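Local coordinates for protein prolyl-tRNA synthetase (Naegleria fowleri, PDB 6UYH) that probably charges tRNA(Pro) with proline, as a class II aminoacyl-tRNA synthetase, and here binds the inhibitor halofuginone together with the ATP analogue AMPPNP, at residues Ile123-Tyr128 with Gln266-Leu271; Ala215-Thr220 with Thr238-Gly243. All blocks are in the same frame, centred on the assembly; numbering follows the deposited sequence.

Interaction 1 (Ile123-Tyr128 with Gln266-Leu271). With HFG (7-bromo-6-chloro-3-{3-[(2R,3S)-3-hydroxypiperidin-2-yl]-2-oxopropyl}quinazolin-4(3H)-one), chain D.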
loop_
_atom_site.group_PDB
_atom_site.type_symbol
_atom_site.label_atom_id
_atom_site.label_comp_id
_atom_site.label_asym_id
_atom_site.label_seq_id
_atom_site.Cartn_x
_atom_site.Cartn_y
_atom_site.Cartn_z
ATOM N N ILE A 123 18.584 3.583 3.538
ATOM C CA ILE A 123 17.628 4.669 3.343
ATOM C C ILE A 123 17.112 5.180 4.685
ATOM O O ILE A 123 16.867 6.380 4.847
ATOM C CB ILE A 123 16.468 4.175 2.453
ATOM C CG1 ILE A 123 17.000 3.748 1.082
ATOM C CG2 ILE A 123 15.349 5.235 2.329
ATOM C CD1 ILE A 123 15.925 3.145 0.166
ATOM N N MET A 124 16.960 4.290 5.665
ATOM C CA MET A 124 16.323 4.608 6.935
ATOM C C MET A 124 17.293 4.923 8.062
ATOM O O MET A 124 16.967 5.750 8.922
ATOM C CB MET A 124 15.431 3.444 7.367
ATOM C CG MET A 124 14.277 3.215 6.421
ATOM S SD MET A 124 13.369 1.703 6.825
ATOM C CE MET A 124 12.601 2.186 8.365
ATOM N N TYR A 125 18.465 4.304 8.091
ATOM C CA TYR A 125 19.250 4.373 9.319
ATOM C C TYR A 125 19.922 5.728 9.545
ATOM O O TYR A 125 20.164 6.077 10.706
ATOM C CB TYR A 125 20.266 3.222 9.368
ATOM C CG TYR A 125 19.604 1.860 9.518
ATOM C CD1 TYR A 125 18.236 1.759 9.792
ATOM C CD2 TYR A 125 20.326 0.679 9.366
ATOM C CE1 TYR A 125 17.620 0.526 9.924
ATOM C CE2 TYR A 125 19.714 -0.569 9.491
ATOM C CZ TYR A 125 18.360 -0.635 9.767
ATOM O OH TYR A 125 17.741 -1.866 9.896
ATOM N N PRO A 126 20.191 6.553 8.519
ATOM C CA PRO A 126 20.596 7.935 8.837
ATOM C C PRO A 126 19.528 8.697 9.607
ATOM O O PRO A 126 19.862 9.483 10.502
ATOM C CB PRO A 126 20.879 8.541 7.456
ATOM C CG PRO A 126 21.328 7.370 6.641
ATOM C CD PRO A 126 20.412 6.255 7.090
ATOM N N SER A 127 18.246 8.459 9.307
ATOM C CA SER A 127 17.169 9.067 10.089
ATOM C C SER A 127 17.127 8.507 11.502
ATOM O O SER A 127 16.862 9.243 12.461
ATOM C CB SER A 127 15.824 8.836 9.397
ATOM O OG SER A 127 15.772 9.548 8.182
ATOM N N TYR A 128 17.357 7.200 11.649
ATOM C CA TYR A 128 17.381 6.605 12.979
ATOM C C TYR A 128 18.451 7.256 13.843
ATOM O O TYR A 128 18.241 7.485 15.039
ATOM C CB TYR A 128 17.621 5.092 12.871
ATOM C CG TYR A 128 16.385 4.254 12.596
ATOM C CD1 TYR A 128 15.443 4.648 11.657
ATOM C CD2 TYR A 128 16.183 3.045 13.257
ATOM C CE1 TYR A 128 14.318 3.883 11.404
ATOM C CE2 TYR A 128 15.054 2.274 13.014
ATOM C CZ TYR A 128 14.132 2.694 12.087
ATOM O OH TYR A 128 13.008 1.934 11.832
ATOM N N GLN A 266 19.692 -3.388 17.049
ATOM C CA GLN A 266 18.709 -3.317 15.976
ATOM C C GLN A 266 18.338 -4.695 15.458
ATOM O O GLN A 266 19.128 -5.643 15.522
ATOM C CB GLN A 266 19.200 -2.491 14.792
ATOM C CG GLN A 266 19.313 -1.004 15.084
ATOM C CD GLN A 266 19.995 -0.274 13.957
ATOM O OE1 GLN A 266 21.222 -0.167 13.932
ATOM N NE2 GLN A 266 19.207 0.214 12.998
ATOM N N ASN A 267 17.116 -4.775 14.931
ATOM C CA ASN A 267 16.622 -5.899 14.149
ATOM C C ASN A 267 16.072 -5.372 12.830
ATOM O O ASN A 267 15.704 -4.198 12.720
ATOM C CB ASN A 267 15.480 -6.650 14.847
ATOM C CG ASN A 267 15.845 -7.150 16.215
ATOM O OD1 ASN A 267 17.006 -7.467 16.505
ATOM N ND2 ASN A 267 14.836 -7.257 17.071
ATOM N N SER A 268 15.975 -6.258 11.838
ATOM C CA SER A 268 15.110 -6.009 10.686
ATOM C C SER A 268 14.504 -7.331 10.239
ATOM O O SER A 268 15.024 -8.406 10.538
ATOM C CB SER A 268 15.854 -5.307 9.529
ATOM O OG SER A 268 16.830 -6.152 8.950
ATOM N N TRP A 269 13.370 -7.253 9.540
ATOM C CA TRP A 269 12.610 -8.454 9.227
ATOM C C TRP A 269 11.715 -8.154 8.033
ATOM O O TRP A 269 11.208 -7.039 7.905
ATOM C CB TRP A 269 11.774 -8.934 10.433
ATOM C CG TRP A 269 11.449 -7.861 11.494
ATOM C CD1 TRP A 269 12.235 -7.481 12.554
ATOM C CD2 TRP A 269 10.241 -7.072 11.592
ATOM N NE1 TRP A 269 11.600 -6.501 13.297
ATOM C CE2 TRP A 269 10.377 -6.234 12.729
ATOM C CE3 TRP A 269 9.063 -7.006 10.838
ATOM C CZ2 TRP A 269 9.381 -5.333 13.125
ATOM C CZ3 TRP A 269 8.062 -6.093 11.233
ATOM C CH2 TRP A 269 8.237 -5.271 12.363
ATOM N N GLY A 270 11.551 -9.133 7.150
ATOM C CA GLY A 270 10.742 -8.918 5.958
ATOM C C GLY A 270 10.010 -10.165 5.517
ATOM O O GLY A 270 10.481 -11.291 5.705
ATOM N N LEU A 271 8.867 -9.946 4.866
ATOM C CA LEU A 271 7.986 -10.981 4.334
ATOM C C LEU A 271 7.424 -10.430 3.028
ATOM O O LEU A 271 7.001 -9.273 3.006
ATOM C CB LEU A 271 6.844 -11.274 5.323
ATOM C CG LEU A 271 5.798 -12.325 4.950
ATOM C CD1 LEU A 271 6.331 -13.708 5.267
ATOM C CD2 LEU A 271 4.486 -12.059 5.682
HETATM O "O4'" HFG D . 17.430 -7.123 2.437
HETATM C C21 HFG D . 18.193 -7.770 3.123
HETATM C "C3'" HFG D . 18.108 -7.770 4.631
HETATM C "C2'" HFG D . 16.726 -7.460 5.222
HETATM N "N1'" HFG D . 16.298 -6.079 4.962
HETATM C "C6'" HFG D . 15.048 -5.752 5.658
HETATM C "C5'" HFG D . 13.920 -6.661 5.250
HETATM C "C4'" HFG D . 14.321 -8.128 5.432
HETATM C C39 HFG D . 15.639 -8.421 4.739
HETATM O "O7'" HFG D . 16.028 -9.773 4.999
HETATM C "C1'" HFG D . 19.310 -8.616 2.491
HETATM N N3 HFG D . 19.651 -8.154 1.148
HETATM C C4 HFG D . 20.290 -6.927 1.028
HETATM O O11 HFG D . 20.600 -6.279 2.011
HETATM C C10 HFG D . 20.499 -6.502 -0.362
HETATM C C5 HFG D . 21.143 -5.297 -0.637
HETATM C C2 HFG D . 19.271 -8.882 0.053
HETATM N N1 HFG D . 19.419 -8.539 -1.176
HETATM C C9 HFG D . 20.034 -7.307 -1.405
HETATM C C8 HFG D . 20.164 -6.872 -2.724
HETATM C C7 HFG D . 20.781 -5.658 -2.977
HETATM BR BR1 HFG D . 20.846 -5.051 -4.769
HETATM C C6 HFG D . 21.293 -4.894 -1.950
HETATM CL CL1 HFG D . 22.184 -3.437 -2.273
HETATM O O HOH W 1 16.732 -1.315 12.637
#
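The side-chain amide of Q266 sets its nitrogen over the ring of Y125, the two side chains coming from opposite directions. NE2 of Q266 stands 3.3 Å above the ring plane of Y125, over the centre, and its shortest approach to a ring atom is 3.4 Å, to CZ of Y125. The amide does not lie flat on the ring: the two planes are 61° apart. Because CG of Q266 is anti to its carbonyl carbon (chi1 -69°) and the chain runs extended beyond it, the amide is carried well clear of the strand.

Y128, one turn on, approaches the same amide obliquely, with CD2 of Y128 4.2 Å from NE2 of Q266, so the amide nitrogen is bordered by two tyrosines. No direct hydrogen bond joins 123-128 to 266-271; a water does so instead. It accepts from NE2 of Q266 at 2.9 Å, donates to the backbone O of N267 at 3.1 Å, and makes a weak bond to OH of Y125. The stronger anchor of that hydroxyl is ND1 of H171, while OH of Y128 bonds to the backbone O of H171, so a single residue of strand 164-174 fixes the tips of both rings. Farther along the strand, CB of S268 packs 3.9 Å from OH of Y125; OG of S268 makes a weak hydrogen bond to E121 and lies 3.8 Å from C6' of halofuginone, on the piperidine ring.

The contact thus backs the inhibitor pocket of the class II core. The helix segment runs roughly antiparallel to strand segment 266-271 (150°), 12.5 Å away axis to axis, on the side of Q266 and S268. Strand 261-272 has strands 164-174 and 232-243 as neighbours, and the side chains of N267 and W269 pack against helix 177-198.

Interaction 2 (Ala215-Thr220 with Thr238-Gly243). With HFG (7-bromo-6-chloro-3-{3-[(2R,3S)-3-hydroxypiperidin-2-yl]-2-oxopropyl}quinazolin-4(3H)-one), chain D; ANP (phosphoaminophosphonic acid-adenylate ester), chain C.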
loop_
_atom_site.group_PDB
_atom_site.type_symbol
_atom_site.label_atom_id
_atom_site.label_comp_id
_atom_site.label_asym_id
_atom_site.label_seq_id
_atom_site.Cartn_x
_atom_site.Cartn_y
_atom_site.Cartn_z
ATOM N N ALA A 215 24.754 -10.775 5.766
ATOM C CA ALA A 215 26.112 -10.386 6.139
ATOM C C ALA A 215 26.125 -9.262 7.171
ATOM O O ALA A 215 27.081 -9.147 7.951
ATOM C CB ALA A 215 26.901 -9.976 4.896
ATOM N N GLY A 216 25.092 -8.436 7.203
ATOM C CA GLY A 216 24.996 -7.425 8.230
ATOM C C GLY A 216 24.410 -7.871 9.554
ATOM O O GLY A 216 24.308 -7.048 10.467
ATOM N N ALA A 217 24.026 -9.138 9.706
ATOM C CA ALA A 217 23.335 -9.582 10.909
ATOM C C ALA A 217 24.269 -10.350 11.830
ATOM O O ALA A 217 25.206 -11.019 11.384
ATOM C CB ALA A 217 22.123 -10.459 10.562
ATOM N N ASP A 218 24.012 -10.234 13.137
ATOM C CA ASP A 218 24.637 -11.154 14.081
ATOM C C ASP A 218 24.091 -12.562 13.893
ATOM O O ASP A 218 24.857 -13.533 13.881
ATOM C CB ASP A 218 24.428 -10.677 15.516
ATOM C CG ASP A 218 25.449 -9.626 15.935
ATOM O OD1 ASP A 218 26.452 -9.434 15.210
ATOM O OD2 ASP A 218 25.248 -8.987 16.989
ATOM N N TYR A 219 22.774 -12.696 13.741
ATOM C CA TYR A 219 22.187 -13.980 13.390
ATOM C C TYR A 219 20.878 -13.746 12.652
ATOM O O TYR A 219 20.224 -12.714 12.833
ATOM C CB TYR A 219 21.961 -14.868 14.619
ATOM C CG TYR A 219 20.955 -14.352 15.629
ATOM C CD1 TYR A 219 21.374 -13.670 16.771
ATOM C CD2 TYR A 219 19.595 -14.578 15.463
ATOM C CE1 TYR A 219 20.463 -13.210 17.709
ATOM C CE2 TYR A 219 18.673 -14.107 16.388
ATOM C CZ TYR A 219 19.114 -13.432 17.505
ATOM O OH TYR A 219 18.204 -12.981 18.427
ATOM N N THR A 220 20.506 -14.720 11.817
ATOM C CA THR A 220 19.332 -14.642 10.959
ATOM C C THR A 220 18.424 -15.828 11.243
ATOM O O THR A 220 18.892 -16.975 11.266
ATOM C CB THR A 220 19.741 -14.641 9.480
ATOM O OG1 THR A 220 20.477 -13.447 9.186
ATOM C CG2 THR A 220 18.521 -14.708 8.574
ATOM N N THR A 238 12.022 -13.698 6.845
ATOM C CA THR A 238 13.332 -13.573 7.467
ATOM C C THR A 238 13.259 -12.606 8.637
ATOM O O THR A 238 12.640 -11.552 8.524
ATOM C CB THR A 238 14.350 -13.080 6.441
ATOM O OG1 THR A 238 14.241 -13.866 5.245
ATOM C CG2 THR A 238 15.734 -13.240 6.980
ATOM N N SER A 239 13.913 -12.941 9.750
ATOM C CA SER A 239 13.948 -12.034 10.898
ATOM C C SER A 239 15.362 -12.019 11.476
ATOM O O SER A 239 15.835 -13.039 11.990
ATOM C CB SER A 239 12.911 -12.454 11.943
ATOM O OG SER A 239 12.869 -11.544 13.028
ATOM N N HIS A 240 16.035 -10.872 11.374
ATOM C CA HIS A 240 17.443 -10.713 11.729
ATOM C C HIS A 240 17.596 -10.006 13.062
ATOM O O HIS A 240 16.921 -9.005 13.315
ATOM C CB HIS A 240 18.196 -9.848 10.713
ATOM C CG HIS A 240 18.051 -10.272 9.291
ATOM N ND1 HIS A 240 18.708 -11.365 8.772
ATOM C CD2 HIS A 240 17.366 -9.718 8.264
ATOM C CE1 HIS A 240 18.411 -11.485 7.492
ATOM N NE2 HIS A 240 17.603 -10.494 7.158
ATOM N N HIS A 241 18.547 -10.469 13.875
ATOM C CA HIS A 241 19.147 -9.616 14.893
ATOM C C HIS A 241 20.407 -8.989 14.303
ATOM O O HIS A 241 21.343 -9.701 13.921
ATOM C CB HIS A 241 19.471 -10.388 16.168
ATOM C CG HIS A 241 20.120 -9.542 17.226
ATOM N ND1 HIS A 241 19.584 -8.344 17.651
ATOM C CD2 HIS A 241 21.263 -9.710 17.928
ATOM C CE1 HIS A 241 20.368 -7.811 18.570
ATOM N NE2 HIS A 241 21.396 -8.622 18.760
ATOM N N LEU A 242 20.419 -7.664 14.204
ATOM C CA LEU A 242 21.536 -6.953 13.599
ATOM C C LEU A 242 22.590 -6.558 14.625
ATOM O O LEU A 242 23.654 -6.055 14.244
ATOM C CB LEU A 242 21.024 -5.713 12.846
ATOM C CG LEU A 242 19.923 -5.918 11.793
ATOM C CD1 LEU A 242 19.450 -4.561 11.249
ATOM C CD2 LEU A 242 20.402 -6.819 10.652
ATOM N N GLY A 243 22.335 -6.815 15.905
ATOM C CA GLY A 243 23.254 -6.409 16.946
ATOM C C GLY A 243 23.483 -4.917 16.890
ATOM O O GLY A 243 22.552 -4.124 16.709
HETATM O "O4'" HFG D . 17.430 -7.123 2.437
HETATM C C21 HFG D . 18.193 -7.770 3.123
HETATM C "C3'" HFG D . 18.108 -7.770 4.631
HETATM C "C2'" HFG D . 16.726 -7.460 5.222
HETATM N "N1'" HFG D . 16.298 -6.079 4.962
HETATM C "C6'" HFG D . 15.048 -5.752 5.658
HETATM C "C5'" HFG D . 13.920 -6.661 5.250
HETATM C "C4'" HFG D . 14.321 -8.128 5.432
HETATM C C39 HFG D . 15.639 -8.421 4.739
HETATM O "O7'" HFG D . 16.028 -9.773 4.999
HETATM C "C1'" HFG D . 19.310 -8.616 2.491
HETATM N N3 HFG D . 19.651 -8.154 1.148
HETATM C C4 HFG D . 20.290 -6.927 1.028
HETATM O O11 HFG D . 20.600 -6.279 2.011
HETATM C C10 HFG D . 20.499 -6.502 -0.362
HETATM C C5 HFG D . 21.143 -5.297 -0.637
HETATM C C2 HFG D . 19.271 -8.882 0.053
HETATM N N1 HFG D . 19.419 -8.539 -1.176
HETATM C C9 HFG D . 20.034 -7.307 -1.405
HETATM C C8 HFG D . 20.164 -6.872 -2.724
HETATM C C7 HFG D . 20.781 -5.658 -2.977
HETATM BR BR1 HFG D . 20.846 -5.051 -4.769
HETATM C C6 HFG D . 21.293 -4.894 -1.950
HETATM CL CL1 HFG D . 22.184 -3.437 -2.273
HETATM P PG ANP C . 16.833 -15.318 -1.608
HETATM O O1G ANP C . 17.811 -16.396 -1.539
HETATM O O2G ANP C . 17.269 -14.327 -2.768
HETATM O O3G ANP C . 15.439 -15.999 -1.898
HETATM P PB ANP C . 17.260 -12.999 0.241
HETATM O O1B ANP C . 18.338 -13.060 1.217
HETATM O O2B ANP C . 17.746 -12.221 -1.020
HETATM N N3B ANP C . 16.712 -14.487 -0.196
HETATM P PA ANP C . 15.825 -11.059 1.837
HETATM O O1A ANP C . 16.276 -11.395 3.205
HETATM O O2A ANP C . 16.579 -9.886 1.304
HETATM O O3A ANP C . 16.023 -12.265 0.822
HETATM O "O5'" ANP C . 14.254 -10.747 1.677
HETATM C "C5'" ANP C . 13.206 -10.961 2.651
HETATM C "C4'" ANP C . 12.272 -11.996 2.080
HETATM O "O4'" ANP C . 11.770 -11.550 0.801
HETATM C "C3'" ANP C . 12.956 -13.321 1.785
HETATM O "O3'" ANP C . 12.992 -14.137 2.950
HETATM C "C2'" ANP C . 12.072 -13.919 0.689
HETATM O "O2'" ANP C . 11.027 -14.693 1.262
HETATM C "C1'" ANP C . 11.547 -12.668 -0.044
HETATM N N9 ANP C . 12.203 -12.416 -1.320
HETATM C C8 ANP C . 13.545 -12.244 -1.544
HETATM N N7 ANP C . 13.858 -12.025 -2.797
HETATM C C5 ANP C . 12.631 -12.051 -3.449
HETATM C C6 ANP C . 12.273 -11.887 -4.799
HETATM N N6 ANP C . 13.139 -11.597 -5.773
HETATM N N1 ANP C . 10.964 -12.007 -5.117
HETATM C C2 ANP C . 10.083 -12.246 -4.140
HETATM N N3 ANP C . 10.302 -12.401 -2.833
HETATM C C4 ANP C . 11.605 -12.296 -2.551
HETATM O O HOH W 2 24.199 -8.886 19.296
#
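G216 places its backbone O 3.9 Å from CD2 of L242, against which the methyl of A217 also packs. D218 gives a weak backbone bond to O of H241, and its OD2 shares a water with NE2 of H241, whose ND1 is held by OD1 of N267; OD1 of D218 bonds to N245. Y219 sends a second weak bond to that carbonyl and receives a firmer one from N of H241 (3.0 Å) at its O. CG of Y219 sits between the backbone N and the carbonyl carbon (chi1 65°), which brings CB of H241 over one face of the ring, a CH-pi contact 3.6 Å from the centroid; the hydroxyl bonds to D181. On the opposite face of the sheet, T220 lies alongside H240, its OG1 in the imidazole plane and 2.8 Å from ND1. NE2 of H240 donates to O7' of halofuginone, also at 2.8 Å; T220 sits in the second shell, placed to hold the imidazole in this orientation. T238 meets T220 through their CG2 methyls and bonds to O3' of AMPPNP through OG1. D218 and Y219 opposite H241 form a classic beta bulge, in an antiparallel hairpin that lines the adjoining inhibitor and nucleotide sites.

In the fold
After the N-terminal helices and strands, the chain reaches helix 121-131, which supplies residues 123-128, and then builds strands 140-149 and 164-174 and helix 177-198. Interaction 2 closes a short loop, bringing 215-220 against 238-243 across the hairpin of strands 219-227 and 232-243. Only later does strand 261-272 arrive and close the much longer loop of interaction 1, inside which interaction 2 is nested. The two meet directly, since strands 232-243 and 261-272 are antiparallel neighbours: O of Q266 and O of S268 probably accept from N of L242 and N of H240. Together they tie the helix and the hairpin to strand 261-272 beside the halofuginone site, which 266-271 and 238-243 touch.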